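Long-range contacts in Pro-metalloprotease PrtV (Vibrio cholerae, PDB 4L9D), which is a secreted metalloprotease that probably kills host cells, may destabilise extracellular matrix proteins and probably cleaves plasminogen, represented here by its calcium-binding PKD1 domain: residues A[32-37]-A[66-71]; A[9-14]-A[24-29]; A[41-46]-A[54-59]. All coordinates share one frame; numbering follows the deposited sequence. Where two conformers were deposited one is given.

How the contacts relate
All three contacts lie in one PKD domain built from two antiparallel sheets. Contacts 1 and 2 sit at the metal-binding end, one in each sheet, and share the sodium ion with its four waters. They also touch each other, with Val68 packing on Ser27 and Leu66 on Phe12. Contacts 1 and 3 are partly buried and contact 2 is a surface contact. Contacts 1 and 2 rest mainly on backbone hydrogen bonds. Contact 3 lies across the domain centre, away from the metal sites, about 23 Å from contact 1 between centres. Its aromatic stack joins the loop after strand 34-40 to strand 53-55 of the other sheet, and Trp54 meets Leu14 of contact 2.

Contact 1 of 3, residues A[32-37]-A[66-71]; sequences GNIVSY and LTVTDD. With NA (sodium ion), chain C.
Thr69 O is gripped by two consecutive amides, Val35 N and Ser36 N. The Val35 N to Thr69 O bond is 2.9 Å and nearly straight. Ser36 N reaches the same Thr69 O at 3.2 Å. Two residues facing one make this a classic beta bulge between the antiparallel strands 34-37 and 66-70. Within the bulge, Thr69 N returns a bond to Ser36 O.

Tyr37 and Val68 share a face. Ile34 packs on Val68, with Ile34 CD1 3.9 Å from Val68 CG2. The other methyl, Val68 CG1, meets Tyr37 CD1 at 3.8 Å. Leu66 CD1 approaches the edge of the Tyr37 ring. On the opposite face, Ser36 OG sits against Thr69 CB, while Thr69 OG1 bonds to Ser75.

At the loop end, Asp71 engages both backbone polar atoms of Asn33. Asp71 N donates to Asn33 O. In the conformer described, Asp71 OD1 accepts Asn33 N at 2.8 Å, with the donor above the carboxylate plane. There a chi1 of 63° puts CG between the backbone N and the carbonyl carbon, from where OD1 reaches Asn33 N. Gly32 O binds the sodium ion at 2.4 Å.

Asp70, an experimentally established calcium ligand, is oriented by Asp74 N and Lys72. Its carboxylate also lies close to that of Asp29. This gathering of acidic groups is consistent with a site made for a cation.

Contact 2 of 3, residues A[9-14]-A[24-29]; sequences VARFEL and QNTSSD. With NA (sodium ion), chain C.
Arg11 and Thr26 meet where the hairpin of strands 12-17 and 20-25 runs out into loop, within one sheet of the PKD beta sandwich. The tight part is the backbone. Glu13 and Gln24 form a hydrogen-bonded antiparallel pair, with Glu13 N to Gln24 O and Gln24 N to Glu13 O each 2.9 Å. Val9 and Ser28 form a single bridge, and the Val9 N to Ser28 O bond of 2.8 Å is almost straight.

Between these pairs one backbone bond remains, Thr26 N to Arg11 O, and side chains supply the rest. Ser27 OG accepts Arg11 N at 3.0 Å. Asn25 OD1 accepts Ser27 N, which makes an Asx turn and fixes the chain as it leaves the strand. Asn25 ND2 is held by Ala50 O. Phe12 turns its ring away from residues 24-29, towards Trp39 and His78 of the other sheet.

The solvent side is looser and bridged by water. In the Gln24 conformer described, Glu13 and Gln24 run side by side, but their carboxylate and amide planes are 82° apart. Glu13 OE1 and Gln24 NE2 then stay 4.1 Å from each other. One water joins Glu13 OE2 to Thr26 OG1. Asp29 O binds the sodium ion.

The Arg11 chain crosses Thr26 at about a right angle. Its bend at chi3 (60°) brings the guanidinium side-on to one oxygen. Arg11 NE and Arg11 NH2 both donate to Thr26 O, each at 3.1 Å. The NH2 bond uses a lone pair of that carbonyl, while NE comes from above its plane.

Contact 3 of 3, residues A[41-46]-A[54-59]; sequences FGNGQT and WSYTKA
Phe41 lays its ring on Trp54, while its CB and carbonyl O meet Tyr56. CB lies over the five-membered ring of Trp54 in a CH-pi contact and is also 3.8 Å from Tyr56 OH. A chi1 of -55° sets CG opposite the carbonyl carbon, nearest to Trp54 CD1, and leaves the ring lying over the indole. CD1 lies over the centre of the indole, and Phe41 CE1 comes to 3.3 Å from Trp54 CE3. Along the other edge of the ring, CD2 is nearest Trp54 CG and CE2 nearest Trp54 CB. The tip, CZ, again meets Trp54 CE3. The Phe41 ring and the five-membered ring of Trp54 stack face to face, with centroids 3.6 Å apart and planes at 10°. Trp54 CB makes a CH-pi contact with the Phe41 face.

Tyr56 OH ties this stack to the backbone. It donates to a lone pair of Phe41 O at 2.7 Å, and accepts Trp54 NE1 at 3.0 Å in the indole plane. These two bonds help to fix the hydroxyl at the edge of the indole.

Asn43 shapes the loop. Its OD1 accepts Gln45 N in an Asx turn, and its ND2 donates to Gln45 OE1. The Asn43 amide meets Tyr56 obliquely, with ND2 3.6 Å from Tyr56 CD1. Two waters link the Gln45 amide to the Ser55 backbone.

The contact joins the loop after strand 34-40 to strand 53-55 of the other sheet, where Trp54 pairs with Val21 of strand 20-25. Tyr56 stacks on Tyr62 of strand 60-70 and touches Ile82 and Val84 of strand 75-84.

Contact 1 of 3, residues A[32-37]-A[66-71]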
loop_
_atom_site.group_PDB
_atom_site.type_symbol
_atom_site.label_atom_id
_atom_site.label_comp_id
_atom_site.label_asym_id
_atom_site.label_seq_id
_atom_site.Cartn_x
_atom_site.Cartn_y
_atom_site.Cartn_z
ATOM N N GLY A 32 3.129 -11.787 16.129
ATOM C CA GLY A 32 4.410 -11.204 15.905
ATOM C C GLY A 32 4.276 -9.713 15.675
ATOM O O GLY A 32 3.233 -9.114 15.998
ATOM N N ASN A 33 5.292 -9.131 15.117
ATOM C CA ASN A 33 5.408 -7.714 14.910
ATOM C C ASN A 33 5.824 -7.434 13.474
ATOM O O ASN A 33 6.787 -7.992 13.002
ATOM C CB ASN A 33 6.503 -7.126 15.869
ATOM C CG ASN A 33 6.136 -7.323 17.307
ATOM O OD1 ASN A 33 5.263 -6.613 17.824
ATOM N ND2 ASN A 33 6.697 -8.282 17.943
ATOM N N ILE A 34 5.109 -6.553 12.791
ATOM C CA ILE A 34 5.455 -6.145 11.434
ATOM C C ILE A 34 6.731 -5.302 11.465
ATOM O O ILE A 34 6.804 -4.337 12.231
ATOM C CB ILE A 34 4.296 -5.430 10.728
ATOM C CG1 ILE A 34 3.131 -6.425 10.528
ATOM C CG2 ILE A 34 4.747 -4.831 9.394
ATOM C CD1 ILE A 34 1.824 -5.783 10.122
ATOM N N VAL A 35 7.692 -5.635 10.605
ATOM C CA VAL A 35 8.961 -4.964 10.541
ATOM C C VAL A 35 9.246 -4.268 9.215
ATOM O O VAL A 35 10.171 -3.441 9.175
ATOM C CB VAL A 35 10.137 -5.891 10.895
ATOM C CG1 VAL A 35 9.938 -6.487 12.304
ATOM C CG2 VAL A 35 10.362 -6.976 9.871
ATOM N N SER A 36 8.564 -4.624 8.138
ATOM C CA SER A 36 8.840 -4.017 6.847
ATOM C C SER A 36 7.613 -4.049 5.943
ATOM O O SER A 36 6.653 -4.816 6.179
ATOM C CB SER A 36 9.993 -4.733 6.141
ATOM O OG SER A 36 9.606 -6.033 5.743
ATOM N N TYR A 37 7.697 -3.201 4.945
ATOM C CA TYR A 37 6.630 -2.899 4.009
ATOM C C TYR A 37 7.207 -2.816 2.595
ATOM O O TYR A 37 8.269 -2.206 2.390
ATOM C CB TYR A 37 6.020 -1.529 4.326
ATOM C CG TYR A 37 5.562 -1.383 5.739
ATOM C CD1 TYR A 37 4.399 -1.942 6.185
ATOM C CD2 TYR A 37 6.384 -0.797 6.715
ATOM C CE1 TYR A 37 3.990 -1.907 7.480
ATOM C CE2 TYR A 37 5.997 -0.706 8.018
ATOM C CZ TYR A 37 4.780 -1.253 8.404
ATOM O OH TYR A 37 4.374 -1.197 9.742
ATOM N N LEU A 66 0.096 -3.667 -1.121
ATOM C CA LEU A 66 0.968 -3.601 0.054
ATOM C C LEU A 66 1.290 -4.993 0.525
ATOM O O LEU A 66 0.370 -5.778 0.800
ATOM C CB LEU A 66 0.295 -2.843 1.204
ATOM C CG LEU A 66 1.059 -2.887 2.550
ATOM C CD1 LEU A 66 2.435 -2.222 2.453
ATOM C CD2 LEU A 66 0.242 -2.269 3.647
ATOM N N THR A 67 2.575 -5.272 0.700
ATOM C CA THR A 67 3.047 -6.459 1.382
ATOM C C THR A 67 3.672 -6.047 2.694
ATOM O O THR A 67 4.487 -5.108 2.722
ATOM C CB THR A 67 4.092 -7.191 0.483
ATOM O OG1 THR A 67 3.462 -7.681 -0.696
ATOM C CG2 THR A 67 4.728 -8.387 1.202
ATOM N N VAL A 68 3.278 -6.734 3.762
ATOM C CA VAL A 68 3.903 -6.545 5.064
ATOM C C VAL A 68 4.638 -7.839 5.431
ATOM O O VAL A 68 4.192 -8.927 5.062
ATOM C CB VAL A 68 2.885 -6.177 6.129
ATOM C CG1 VAL A 68 2.075 -4.935 5.705
ATOM C CG2 VAL A 68 1.922 -7.317 6.515
ATOM N N THR A 69 5.751 -7.693 6.160
ATOM C CA THR A 69 6.545 -8.810 6.606
ATOM C C THR A 69 6.865 -8.645 8.063
ATOM O O THR A 69 7.167 -7.515 8.518
ATOM C CB THR A 69 7.845 -8.947 5.768
ATOM O OG1 THR A 69 7.479 -9.049 4.378
ATOM C CG2 THR A 69 8.651 -10.153 6.137
ATOM N N ASP A 70 6.787 -9.722 8.829
ATOM C CA ASP A 70 6.948 -9.674 10.265
ATOM C C ASP A 70 8.293 -10.233 10.750
ATOM O O ASP A 70 9.191 -10.621 9.973
ATOM C CB ASP A 70 5.739 -10.240 10.982
ATOM C CG ASP A 70 5.660 -11.773 11.016
ATOM O OD1 ASP A 70 6.578 -12.445 10.482
ATOM O OD2 ASP A 70 4.625 -12.252 11.556
ATOM N N ASP A 71 8.485 -10.124 12.058
ATOM C CA ASP A 71 9.703 -10.567 12.738
ATOM C C ASP A 71 10.089 -12.029 12.555
ATOM O O ASP A 71 11.271 -12.328 12.725
ATOM C CB ASP A 71 9.612 -10.350 14.260
ATOM C CG ASP A 71 8.526 -11.154 14.903
ATOM O OD1 ASP A 71 7.337 -10.956 14.590
ATOM O OD2 ASP A 71 8.889 -11.967 15.748
HETATM NA NA NA C . 1.430 -8.431 17.380
HETATM O O HOH W 1 1.510 -10.596 18.434
HETATM O O HOH W 2 2.975 -7.781 19.113
HETATM O O HOH W 3 1.490 -6.318 16.467
HETATM O O HOH W 4 -0.518 -7.829 18.669
#

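Contact 2 of 3, residues A[9-14]-A[24-29]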
loop_
_atom_site.group_PDB
_atom_site.type_symbol
_atom_site.label_atom_id
_atom_site.label_comp_id
_atom_site.label_asym_id
_atom_site.label_seq_id
_atom_site.Cartn_x
_atom_site.Cartn_y
_atom_site.Cartn_z
ATOM N N VAL A 9 -1.454 -9.559 8.798
ATOM C CA VAL A 9 -2.543 -9.137 7.903
ATOM C C VAL A 9 -2.199 -7.764 7.362
ATOM O O VAL A 9 -2.174 -6.778 8.122
ATOM C CB VAL A 9 -3.914 -9.125 8.605
ATOM C CG1 VAL A 9 -4.969 -8.708 7.592
ATOM C CG2 VAL A 9 -4.251 -10.499 9.169
ATOM N N ALA A 10 -1.966 -7.683 6.060
ATOM C CA ALA A 10 -1.749 -6.415 5.364
ATOM C C ALA A 10 -3.089 -5.708 5.166
ATOM O O ALA A 10 -4.064 -6.333 4.738
ATOM C CB ALA A 10 -1.104 -6.648 3.996
ATOM N N ARG A 11 -3.097 -4.398 5.417
ATOM C CA ARG A 11 -4.337 -3.622 5.221
ATOM C C ARG A 11 -3.998 -2.162 5.211
ATOM O O ARG A 11 -3.063 -1.720 5.906
ATOM C CB ARG A 11 -5.334 -3.953 6.369
ATOM C CG ARG A 11 -6.750 -3.503 6.058
ATOM C CD ARG A 11 -7.732 -3.919 7.182
ATOM N NE ARG A 11 -7.322 -3.316 8.425
ATOM C CZ ARG A 11 -8.072 -3.330 9.545
ATOM N NH1 ARG A 11 -9.314 -3.815 9.529
ATOM N NH2 ARG A 11 -7.580 -2.807 10.630
ATOM N N PHE A 12 -4.740 -1.390 4.422
ATOM C CA PHE A 12 -4.508 0.056 4.348
ATOM C C PHE A 12 -5.821 0.726 3.881
ATOM O O PHE A 12 -6.709 0.064 3.365
ATOM C CB PHE A 12 -3.344 0.417 3.422
ATOM C CG PHE A 12 -3.527 -0.065 1.999
ATOM C CD1 PHE A 12 -4.324 0.600 1.117
ATOM C CD2 PHE A 12 -2.825 -1.158 1.515
ATOM C CE1 PHE A 12 -4.467 0.141 -0.174
ATOM C CE2 PHE A 12 -2.987 -1.612 0.228
ATOM C CZ PHE A 12 -3.797 -0.933 -0.651
ATOM N N GLU A 13 -5.834 2.041 4.042
ATOM C CA GLU A 13 -6.883 2.855 3.420
ATOM C C GLU A 13 -6.213 4.012 2.662
ATOM O O GLU A 13 -5.142 4.507 3.094
ATOM C CB GLU A 13 -7.860 3.409 4.463
ATOM C CG GLU A 13 -8.528 2.302 5.230
ATOM C CD GLU A 13 -9.646 2.696 6.179
ATOM O OE1 GLU A 13 -10.063 3.873 6.172
ATOM O OE2 GLU A 13 -10.151 1.782 6.912
ATOM N N LEU A 14 -6.800 4.457 1.579
ATOM C CA LEU A 14 -6.226 5.483 0.706
ATOM C C LEU A 14 -7.159 6.691 0.622
ATOM O O LEU A 14 -8.373 6.561 0.595
ATOM C CB LEU A 14 -6.037 4.943 -0.674
ATOM C CG LEU A 14 -5.160 3.713 -0.801
ATOM C CD1 LEU A 14 -5.018 3.276 -2.279
ATOM C CD2 LEU A 14 -3.798 3.896 -0.166
ATOM N N GLN A 24 -3.017 5.400 4.788
ATOM C CA GLN A 24 -3.030 5.042 6.181
ATOM C C GLN A 24 -2.813 3.537 6.289
ATOM O O GLN A 24 -3.516 2.772 5.647
ATOM C CB GLN A 24 -4.349 5.444 6.858
ATOM C CG GLN A 24 -4.330 5.145 8.320
ATOM C CD GLN A 24 -5.691 5.229 9.014
ATOM O OE1 GLN A 24 -5.730 5.588 10.140
ATOM N NE2 GLN A 24 -6.739 4.764 8.384
ATOM N N ASN A 25 -1.792 3.142 7.029
ATOM C CA ASN A 25 -1.478 1.705 7.193
ATOM C C ASN A 25 -2.260 1.149 8.354
ATOM O O ASN A 25 -2.077 1.618 9.468
ATOM C CB ASN A 25 0.005 1.548 7.374
ATOM C CG ASN A 25 0.443 0.134 7.115
ATOM O OD1 ASN A 25 -0.221 -0.812 7.540
ATOM N ND2 ASN A 25 1.566 -0.004 6.444
ATOM N N THR A 26 -3.109 0.179 8.115
ATOM C CA THR A 26 -3.992 -0.405 9.121
ATOM C C THR A 26 -3.735 -1.899 9.277
ATOM O O THR A 26 -4.618 -2.664 9.679
ATOM C CB THR A 26 -5.467 -0.074 8.811
ATOM O OG1 THR A 26 -5.820 -0.724 7.602
ATOM C CG2 THR A 26 -5.707 1.440 8.750
ATOM N N SER A 27 -2.490 -2.307 9.027
ATOM C CA SER A 27 -2.074 -3.690 9.124
ATOM C C SER A 27 -1.941 -4.136 10.551
ATOM O O SER A 27 -1.871 -3.281 11.474
ATOM C CB SER A 27 -0.716 -3.853 8.375
ATOM O OG SER A 27 -0.786 -3.493 7.025
ATOM N N SER A 28 -1.866 -5.435 10.807
ATOM C CA SER A 28 -1.770 -5.979 12.094
ATOM C C SER A 28 -1.086 -7.342 12.088
ATOM O O SER A 28 -0.874 -7.949 11.036
ATOM C CB SER A 28 -3.126 -6.021 12.768
ATOM O OG SER A 28 -3.962 -6.877 12.038
ATOM N N ASP A 29 -0.794 -7.860 13.266
ATOM C CA ASP A 29 -0.180 -9.187 13.371
ATOM C C ASP A 29 -0.487 -9.753 14.740
ATOM O O ASP A 29 -0.056 -9.190 15.764
ATOM C CB ASP A 29 1.348 -9.096 13.211
ATOM C CG ASP A 29 2.016 -10.409 12.946
ATOM O OD1 ASP A 29 1.445 -11.483 13.176
ATOM O OD2 ASP A 29 3.220 -10.316 12.531
HETATM NA NA NA C . 1.430 -8.431 17.380
HETATM O O HOH W 5 -4.843 -5.710 9.698
HETATM O O HOH W 6 -8.603 -0.386 7.496
HETATM O O HOH W 7 -9.111 3.150 9.744
HETATM O O HOH W 2 2.975 -7.781 19.113
HETATM O O HOH W 3 1.490 -6.318 16.467
HETATM O O HOH W 1 1.510 -10.596 18.434
HETATM O O HOH W 4 -0.518 -7.829 18.669
#

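Contact 3 of 3, residues A[41-46]-A[54-59]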
loop_
_atom_site.group_PDB
_atom_site.type_symbol
_atom_site.label_atom_id
_atom_site.label_comp_id
_atom_site.label_asym_id
_atom_site.label_seq_id
_atom_site.Cartn_x
_atom_site.Cartn_y
_atom_site.Cartn_z
ATOM N N PHE A 41 2.677 0.669 -6.403
ATOM C CA PHE A 41 1.617 1.571 -6.733
ATOM C C PHE A 41 0.900 1.273 -8.047
ATOM O O PHE A 41 0.009 2.008 -8.462
ATOM C CB PHE A 41 2.146 3.018 -6.701
ATOM C CG PHE A 41 2.805 3.403 -5.361
ATOM C CD1 PHE A 41 2.258 3.075 -4.164
ATOM C CD2 PHE A 41 3.974 4.138 -5.394
ATOM C CE1 PHE A 41 2.854 3.477 -2.977
ATOM C CE2 PHE A 41 4.607 4.511 -4.194
ATOM C CZ PHE A 41 4.005 4.202 -3.005
ATOM N N GLY A 42 1.280 0.188 -8.709
ATOM C CA GLY A 42 0.564 -0.226 -9.927
ATOM C C GLY A 42 0.973 0.560 -11.147
ATOM O O GLY A 42 0.242 0.581 -12.134
ATOM N N ASN A 43 2.147 1.196 -11.105
ATOM C CA ASN A 43 2.644 2.071 -12.162
ATOM C C ASN A 43 4.159 1.922 -12.360
ATOM O O ASN A 43 4.739 2.773 -13.054
ATOM C CB ASN A 43 2.304 3.524 -11.845
ATOM C CG ASN A 43 3.062 4.027 -10.648
ATOM O OD1 ASN A 43 3.532 3.232 -9.807
ATOM N ND2 ASN A 43 3.173 5.349 -10.517
ATOM N N GLY A 44 4.746 0.935 -11.734
ATOM C CA GLY A 44 6.201 0.734 -11.778
ATOM C C GLY A 44 6.951 1.284 -10.574
ATOM O O GLY A 44 8.121 1.015 -10.374
ATOM N N GLN A 45 6.251 2.111 -9.748
ATOM C CA GLN A 45 6.855 2.698 -8.555
ATOM C C GLN A 45 6.597 1.820 -7.358
ATOM O O GLN A 45 5.549 1.121 -7.239
ATOM C CB GLN A 45 6.332 4.070 -8.267
ATOM C CG GLN A 45 6.707 5.058 -9.374
ATOM C CD GLN A 45 6.136 6.454 -9.182
ATOM O OE1 GLN A 45 5.034 6.646 -8.635
ATOM N NE2 GLN A 45 6.875 7.472 -9.634
ATOM N N THR A 46 7.539 1.855 -6.387
ATOM C CA THR A 46 7.441 1.138 -5.112
ATOM C C THR A 46 7.900 2.047 -3.963
ATOM O O THR A 46 8.540 3.087 -4.200
ATOM C CB THR A 46 8.286 -0.162 -5.159
ATOM O OG1 THR A 46 9.637 0.187 -5.291
ATOM C CG2 THR A 46 7.858 -1.102 -6.240
ATOM N N TRP A 54 2.175 9.421 -2.786
ATOM C CA TRP A 54 2.681 9.222 -4.124
ATOM C C TRP A 54 1.727 9.874 -5.124
ATOM O O TRP A 54 0.671 10.375 -4.754
ATOM C CB TRP A 54 2.867 7.728 -4.446
ATOM C CG TRP A 54 1.624 6.931 -4.479
ATOM C CD1 TRP A 54 0.933 6.516 -5.616
ATOM C CD2 TRP A 54 0.976 6.257 -3.367
ATOM N NE1 TRP A 54 -0.100 5.690 -5.250
ATOM C CE2 TRP A 54 -0.068 5.472 -3.902
ATOM C CE3 TRP A 54 1.234 6.210 -1.989
ATOM C CZ2 TRP A 54 -0.853 4.653 -3.095
ATOM C CZ3 TRP A 54 0.467 5.394 -1.222
ATOM C CH2 TRP A 54 -0.549 4.612 -1.762
ATOM N N SER A 55 2.107 9.856 -6.418
ATOM C CA SER A 55 1.239 10.400 -7.453
ATOM C C SER A 55 1.497 9.692 -8.765
ATOM O O SER A 55 2.543 9.092 -9.029
ATOM C CB SER A 55 1.429 11.899 -7.590
ATOM O OG SER A 55 2.824 12.187 -7.961
ATOM N N TYR A 56 0.498 9.861 -9.639
ATOM C CA TYR A 56 0.530 9.354 -11.002
ATOM C C TYR A 56 0.632 10.534 -12.004
ATOM O O TYR A 56 0.610 11.701 -11.603
ATOM C CB TYR A 56 -0.762 8.532 -11.257
ATOM C CG TYR A 56 -0.926 7.387 -10.293
ATOM C CD1 TYR A 56 -0.313 6.173 -10.540
ATOM C CD2 TYR A 56 -1.682 7.521 -9.151
ATOM C CE1 TYR A 56 -0.406 5.140 -9.643
ATOM C CE2 TYR A 56 -1.772 6.473 -8.229
ATOM C CZ TYR A 56 -1.175 5.278 -8.499
ATOM O OH TYR A 56 -1.308 4.249 -7.596
ATOM N N THR A 57 0.858 10.223 -13.258
ATOM C CA THR A 57 0.926 11.191 -14.332
ATOM C C THR A 57 -0.307 11.134 -15.243
ATOM O O THR A 57 -0.892 12.125 -15.620
ATOM C CB THR A 57 2.266 11.030 -15.072
ATOM O OG1 THR A 57 3.324 11.363 -14.190
ATOM C CG2 THR A 57 2.358 11.919 -16.284
ATOM N N LYS A 58 -0.670 9.910 -15.649
ATOM C CA LYS A 58 -1.774 9.670 -16.550
ATOM C C LYS A 58 -3.026 9.308 -15.763
ATOM O O LYS A 58 -3.014 8.458 -14.880
ATOM C CB LYS A 58 -1.452 8.599 -17.567
ATOM C CG LYS A 58 -2.384 8.537 -18.758
ATOM C CD LYS A 58 -2.000 7.479 -19.772
ATOM C CE LYS A 58 -2.753 7.640 -21.036
ATOM N NZ LYS A 58 -2.433 6.730 -22.141
ATOM N N ALA A 59 -4.157 9.897 -16.147
ATOM C CA ALA A 59 -5.450 9.429 -15.599
ATOM C C ALA A 59 -5.642 7.984 -15.905
ATOM O O ALA A 59 -5.237 7.471 -16.957
ATOM C CB ALA A 59 -6.574 10.280 -16.239
HETATM O O HOH W 8 5.054 9.800 -10.095
HETATM O O HOH W 9 4.924 8.727 -6.828
#